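PDB 4UOP: lipoteichoic acid primase, which is an extracellular enzyme domain of the sulfatase-like, alkaline-phosphatase-type alpha/beta family that carries a magnesium ion. Local coordinates for residues 202-207 with 212-217; 288-293 with 312-317. All coordinates share one frame; numbering follows the deposited sequence.

Contact 1: residues 202-207 with 212-217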
loop_
_atom_site.group_PDB
_atom_site.type_symbol
_atom_site.label_atom_id
_atom_site.label_comp_id
_atom_site.label_asym_id
_atom_site.label_seq_id
_atom_site.Cartn_x
_atom_site.Cartn_y
_atom_site.Cartn_z
ATOM N N PRO B 202 31.930 13.440 -14.918
ATOM C CA PRO B 202 32.523 13.714 -16.230
ATOM C C PRO B 202 31.478 13.958 -17.319
ATOM O O PRO B 202 31.735 14.696 -18.256
ATOM C CB PRO B 202 33.327 12.441 -16.527
ATOM C CG PRO B 202 33.651 11.879 -15.185
ATOM C CD PRO B 202 32.482 12.212 -14.308
ATOM N N ILE B 203 30.310 13.348 -17.180
ATOM C CA ILE B 203 29.227 13.557 -18.124
ATOM C C ILE B 203 28.729 14.993 -18.017
ATOM O O ILE B 203 28.525 15.648 -19.037
ATOM C CB ILE B 203 28.069 12.568 -17.878
ATOM C CG1 ILE B 203 28.542 11.153 -18.218
ATOM C CG2 ILE B 203 26.855 12.943 -18.720
ATOM C CD1 ILE B 203 27.682 10.079 -17.618
ATOM N N LEU B 204 28.554 15.473 -16.787
ATOM C CA LEU B 204 28.116 16.846 -16.530
ATOM C C LEU B 204 29.169 17.856 -16.990
ATOM O O LEU B 204 28.827 18.883 -17.558
ATOM C CB LEU B 204 27.814 17.064 -15.047
ATOM C CG LEU B 204 26.902 16.040 -14.343
ATOM C CD1 LEU B 204 26.501 16.514 -12.949
ATOM C CD2 LEU B 204 25.688 15.714 -15.185
ATOM N N GLU B 205 30.439 17.555 -16.717
ATOM C CA GLU B 205 31.543 18.424 -17.109
ATOM C C GLU B 205 31.613 18.615 -18.627
ATOM O O GLU B 205 31.872 19.717 -19.102
ATOM C CB GLU B 205 32.877 17.862 -16.584
ATOM C CG GLU B 205 34.047 18.820 -16.729
ATOM C CD GLU B 205 35.310 18.301 -16.059
ATOM O OE1 GLU B 205 35.607 17.094 -16.198
ATOM O OE2 GLU B 205 35.994 19.100 -15.383
ATOM N N GLU B 206 31.358 17.557 -19.393
ATOM C CA GLU B 206 31.384 17.695 -20.844
ATOM C C GLU B 206 30.199 18.480 -21.381
ATOM O O GLU B 206 30.355 19.240 -22.334
ATOM C CB GLU B 206 31.531 16.343 -21.533
ATOM C CG GLU B 206 32.953 15.786 -21.389
ATOM C CD GLU B 206 34.064 16.837 -21.588
ATOM O OE1 GLU B 206 34.271 17.287 -22.744
ATOM O OE2 GLU B 206 34.746 17.208 -20.594
ATOM N N GLN B 207 29.033 18.340 -20.749
ATOM C CA GLN B 207 27.892 19.157 -21.146
ATOM C C GLN B 207 28.151 20.628 -20.832
ATOM O O GLN B 207 27.843 21.517 -21.633
ATOM C CB GLN B 207 26.627 18.686 -20.432
ATOM C CG GLN B 207 26.090 17.379 -20.978
ATOM C CD GLN B 207 24.914 16.871 -20.175
ATOM O OE1 GLN B 207 25.007 16.700 -18.954
ATOM N NE2 GLN B 207 23.788 16.673 -20.841
ATOM N N GLN B 212 25.860 22.968 -23.161
ATOM C CA GLN B 212 24.588 22.273 -23.187
ATOM C C GLN B 212 23.964 22.376 -21.810
ATOM O O GLN B 212 24.424 21.739 -20.863
ATOM C CB GLN B 212 24.777 20.813 -23.580
ATOM C CG GLN B 212 23.502 19.980 -23.497
ATOM C CD GLN B 212 22.408 20.505 -24.417
ATOM O OE1 GLN B 212 22.480 20.332 -25.636
ATOM N NE2 GLN B 212 21.383 21.137 -23.836
ATOM N N LYS B 213 22.927 23.194 -21.680
ATOM C CA LYS B 213 22.216 23.277 -20.410
ATOM C C LYS B 213 21.710 21.880 -20.084
ATOM O O LYS B 213 21.198 21.183 -20.976
ATOM C CB LYS B 213 21.026 24.217 -20.502
ATOM C CG LYS B 213 21.362 25.692 -20.606
ATOM C CD LYS B 213 20.112 26.536 -20.427
ATOM C CE LYS B 213 18.977 26.038 -21.299
ATOM N NZ LYS B 213 17.897 27.044 -21.448
ATOM N N PHE B 214 21.839 21.474 -18.819
ATOM C CA PHE B 214 21.439 20.132 -18.427
ATOM C C PHE B 214 20.687 20.129 -17.098
ATOM O O PHE B 214 20.868 21.017 -16.252
ATOM C CB PHE B 214 22.663 19.197 -18.357
ATOM C CG PHE B 214 23.688 19.598 -17.325
ATOM C CD1 PHE B 214 23.573 19.187 -16.016
ATOM C CD2 PHE B 214 24.769 20.398 -17.674
ATOM C CE1 PHE B 214 24.510 19.553 -15.069
ATOM C CE2 PHE B 214 25.706 20.765 -16.742
ATOM C CZ PHE B 214 25.579 20.352 -15.425
ATOM N N TYR B 215 19.814 19.139 -16.963
ATOM C CA TYR B 215 19.218 18.752 -15.700
ATOM C C TYR B 215 19.696 17.340 -15.421
ATOM O O TYR B 215 19.451 16.423 -16.222
ATOM C CB TYR B 215 17.682 18.819 -15.779
ATOM C CG TYR B 215 16.915 18.052 -14.715
ATOM C CD1 TYR B 215 17.381 17.956 -13.408
ATOM C CD2 TYR B 215 15.691 17.455 -15.019
ATOM C CE1 TYR B 215 16.668 17.257 -12.432
ATOM C CE2 TYR B 215 14.962 16.780 -14.053
ATOM C CZ TYR B 215 15.472 16.659 -12.767
ATOM O OH TYR B 215 14.755 15.976 -11.813
ATOM N N ALA B 216 20.406 17.171 -14.309
ATOM C CA ALA B 216 20.834 15.854 -13.841
ATOM C C ALA B 216 20.174 15.538 -12.498
ATOM O O ALA B 216 20.241 16.346 -11.561
ATOM C CB ALA B 216 22.340 15.829 -13.711
ATOM N N GLN B 217 19.499 14.392 -12.424
ATOM C CA GLN B 217 18.906 13.887 -11.177
ATOM C C GLN B 217 19.716 12.668 -10.728
ATOM O O GLN B 217 19.817 11.709 -11.477
ATOM C CB GLN B 217 17.466 13.467 -11.402
ATOM C CG GLN B 217 16.798 12.868 -10.180
ATOM C CD GLN B 217 16.129 13.878 -9.272
ATOM O OE1 GLN B 217 15.774 14.991 -9.693
ATOM N NE2 GLN B 217 15.884 13.472 -8.027
#
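The ring of F214 fills the angle between L204 and Q207, two residues about one helical turn apart. F214 points toward the helix, and with chi1 63° its ring lies across L204, with L204 CA over one face and Q212 O in plane at the edge. L204 CB is 4.0 Å from F214 CZ. Further out, the side chain of L204 crosses that of F214 at about a right angle and carries CD2 to the next residue on the strand that faces the helix, 3.7 Å from A216 CB. Q207, extended beyond CG, crosses the base of F214 at a slant. Its amide plane is only 17° from the ring plane, yet OE1 comes in obliquely and lies 3.5 Å from F214 CB, a van der Waals contact at the ring's root. Where the chain turns back, Q212 N donates a 2.9 Å hydrogen bond to Q207 O, fairly straight at 164°. The side chain of Q212 bends at chi2, away from the helix, and its NE2 bonds K213 O at 2.9 Å. Strand 214-219 lies between strands 59-65 and 149-153 and pairs parallel with both. Residues 202-207 of helix 193-209 run nearly antiparallel to 214-217, and the tight turn from helix into strand is the alpha-to-beta connection of a three-layer alpha/beta/alpha fold, as in alkaline-phosphatase-like enzymes.

Contact 2: residues 288-293 with 312-317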
loop_
_atom_site.group_PDB
_atom_site.type_symbol
_atom_site.label_atom_id
_atom_site.label_comp_id
_atom_site.label_asym_id
_atom_site.label_seq_id
_atom_site.Cartn_x
_atom_site.Cartn_y
_atom_site.Cartn_z
ATOM N N ILE B 288 14.018 5.856 10.234
ATOM C CA ILE B 288 14.072 5.533 11.663
ATOM C C ILE B 288 12.829 6.099 12.347
ATOM O O ILE B 288 12.577 7.311 12.312
ATOM C CB ILE B 288 15.337 6.127 12.310
ATOM C CG1 ILE B 288 16.616 5.697 11.558
ATOM C CG2 ILE B 288 15.382 5.786 13.796
ATOM C CD1 ILE B 288 16.930 4.204 11.567
ATOM N N LYS B 289 12.032 5.221 12.942
ATOM C CA LYS B 289 10.909 5.659 13.764
ATOM C C LYS B 289 11.472 6.018 15.132
ATOM O O LYS B 289 11.778 5.122 15.940
ATOM C CB LYS B 289 9.851 4.569 13.867
ATOM C CG LYS B 289 9.245 4.200 12.531
ATOM C CD LYS B 289 7.761 3.903 12.661
ATOM C CE LYS B 289 7.120 3.671 11.302
ATOM N NZ LYS B 289 7.507 2.360 10.716
ATOM N N THR B 290 11.648 7.312 15.381
ATOM C CA THR B 290 12.454 7.745 16.517
ATOM C C THR B 290 11.761 7.460 17.848
ATOM O O THR B 290 12.440 7.254 18.849
ATOM C CB THR B 290 12.849 9.230 16.440
ATOM O OG1 THR B 290 11.674 10.033 16.241
ATOM C CG2 THR B 290 13.833 9.463 15.295
ATOM N N ASP B 291 10.429 7.446 17.864
ATOM C CA ASP B 291 9.697 7.130 19.094
ATOM C C ASP B 291 9.807 5.645 19.470
ATOM O O ASP B 291 9.541 5.291 20.615
ATOM C CB ASP B 291 8.228 7.616 19.040
ATOM C CG ASP B 291 7.403 6.939 17.961
ATOM O OD1 ASP B 291 7.718 5.780 17.583
ATOM O OD2 ASP B 291 6.428 7.595 17.478
ATOM N N GLN B 292 10.223 4.801 18.520
ATOM C CA GLN B 292 10.448 3.379 18.757
ATOM C C GLN B 292 11.897 3.019 19.098
ATOM O O GLN B 292 12.210 1.842 19.276
ATOM C CB GLN B 292 10.018 2.554 17.550
ATOM C CG GLN B 292 8.528 2.651 17.256
ATOM C CD GLN B 292 7.972 1.484 16.457
ATOM O OE1 GLN B 292 8.362 0.331 16.657
ATOM N NE2 GLN B 292 6.999 1.768 15.608
ATOM N N LEU B 293 12.782 4.007 19.186
ATOM C CA LEU B 293 14.176 3.731 19.553
ATOM C C LEU B 293 14.256 3.231 20.992
ATOM O O LEU B 293 13.427 3.601 21.824
ATOM C CB LEU B 293 15.047 4.989 19.421
ATOM C CG LEU B 293 15.366 5.459 17.998
ATOM C CD1 LEU B 293 15.962 6.859 18.022
ATOM C CD2 LEU B 293 16.316 4.488 17.311
ATOM N N ALA B 312 4.684 13.669 12.286
ATOM C CA ALA B 312 5.216 14.889 11.723
ATOM C C ALA B 312 6.714 15.006 11.910
ATOM O O ALA B 312 7.425 15.320 10.956
ATOM C CB ALA B 312 4.520 16.117 12.316
ATOM N N ASP B 313 7.213 14.755 13.114
ATOM C CA ASP B 313 8.629 14.989 13.351
ATOM C C ASP B 313 9.503 14.118 12.457
ATOM O O ASP B 313 10.439 14.626 11.869
ATOM C CB ASP B 313 9.052 14.767 14.792
ATOM C CG ASP B 313 10.401 15.400 15.084
ATOM O OD1 ASP B 313 10.611 16.584 14.716
ATOM O OD2 ASP B 313 11.274 14.716 15.663
ATOM N N ASP B 314 9.196 12.820 12.373
ATOM C CA ASP B 314 9.977 11.883 11.550
ATOM C C ASP B 314 9.820 12.099 10.061
ATOM O O ASP B 314 10.739 11.842 9.299
ATOM C CB ASP B 314 9.590 10.428 11.854
ATOM C CG ASP B 314 10.161 9.925 13.175
ATOM O OD1 ASP B 314 11.113 10.516 13.716
ATOM O OD2 ASP B 314 9.666 8.894 13.642
ATOM N N TYR B 315 8.673 12.619 9.639
ATOM C CA TYR B 315 8.438 12.816 8.219
ATOM C C TYR B 315 9.219 13.995 7.637
ATOM O O TYR B 315 9.221 14.202 6.435
ATOM C CB TYR B 315 6.938 12.973 7.953
ATOM C CG TYR B 315 6.177 11.667 7.879
ATOM C CD1 TYR B 315 6.574 10.559 8.612
ATOM C CD2 TYR B 315 5.033 11.553 7.110
ATOM C CE1 TYR B 315 5.865 9.368 8.569
ATOM C CE2 TYR B 315 4.308 10.371 7.068
ATOM C CZ TYR B 315 4.730 9.282 7.805
ATOM O OH TYR B 315 4.035 8.094 7.795
ATOM N N ARG B 316 9.890 14.772 8.486
ATOM C CA ARG B 316 10.746 15.820 7.984
ATOM C C ARG B 316 11.990 15.233 7.327
ATOM O O ARG B 316 12.678 14.380 7.916
ATOM C CB ARG B 316 11.158 16.794 9.093
ATOM C CG ARG B 316 10.012 17.390 9.918
ATOM C CD ARG B 316 10.431 17.667 11.362
ATOM N NE ARG B 316 11.463 18.620 11.376
ATOM C CZ ARG B 316 12.466 18.699 12.244
ATOM N NH1 ARG B 316 12.632 17.881 13.281
ATOM N NH2 ARG B 316 13.302 19.673 12.052
ATOM N N ILE B 317 12.295 15.737 6.143
ATOM C CA ILE B 317 13.452 15.335 5.363
ATOM C C ILE B 317 14.292 16.580 5.145
ATOM O O ILE B 317 13.746 17.691 5.035
ATOM C CB ILE B 317 13.066 14.693 4.001
ATOM C CG1 ILE B 317 11.961 15.504 3.314
ATOM C CG2 ILE B 317 12.578 13.275 4.230
ATOM C CD1 ILE B 317 11.674 15.149 1.872
HETATM O O HOH W 1 10.684 12.723 17.323
#
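T290 and D314 meet side chain to side chain, sliding past each other in opposite directions, and the carboxylate of D314 grips the threonine at two points. T290 OG1 donates to D314 OD1 at 2.6 Å, while T290 N donates to D314 OD2 at 3.1 Å. Both donors come to the syn sides of their oxygens and lie somewhat out of the carboxylate plane, by 16° for the hydroxyl and 23° for the amide. The hydroxyl reaches OD1 because it sits between the backbone N and the carbonyl carbon of T290 (chi1 53°). The two bonds together fix the rotation of the carboxylate. A water donates to both T290 OG1 and D313 OD2, adding a second, indirect link, and D313 OD1 forms a salt bridge with R316 NH1 at 2.8 Å. N71 ND2 bonds both D314 OD1 and D313 OD2. CB of K289 is turned from the 312-317 segment, and its NZ forms a salt bridge with D228 of the second subunit. The contact thus joins the loop after strand 277-283, whose I288 packs on helix 246-271, to the short, weakly bonded helical turn 312-315, beside strands 94-100 and 381-383.

In the fold
Contacts 1 and 2 follow one another along the chain and lie on opposite sides of its centre, with their own centres 35 Å apart and their nearest atoms about 11 Å apart. The central mixed sheet connects them: strand 214-219 of contact 1 pairs with strand 59-65, which also pairs with strand 277-283, the strand that leads to the loop of contact 2. The side chain of I288 in contact 2 is about 12 Å from the bound magnesium ion. That ion is held by E66, T108, D284 and H285, the last two of which shortly precede 288-293. Contact 2 bonds to the second subunit through K289 and Q292, whereas contact 1 meets no other protein chain.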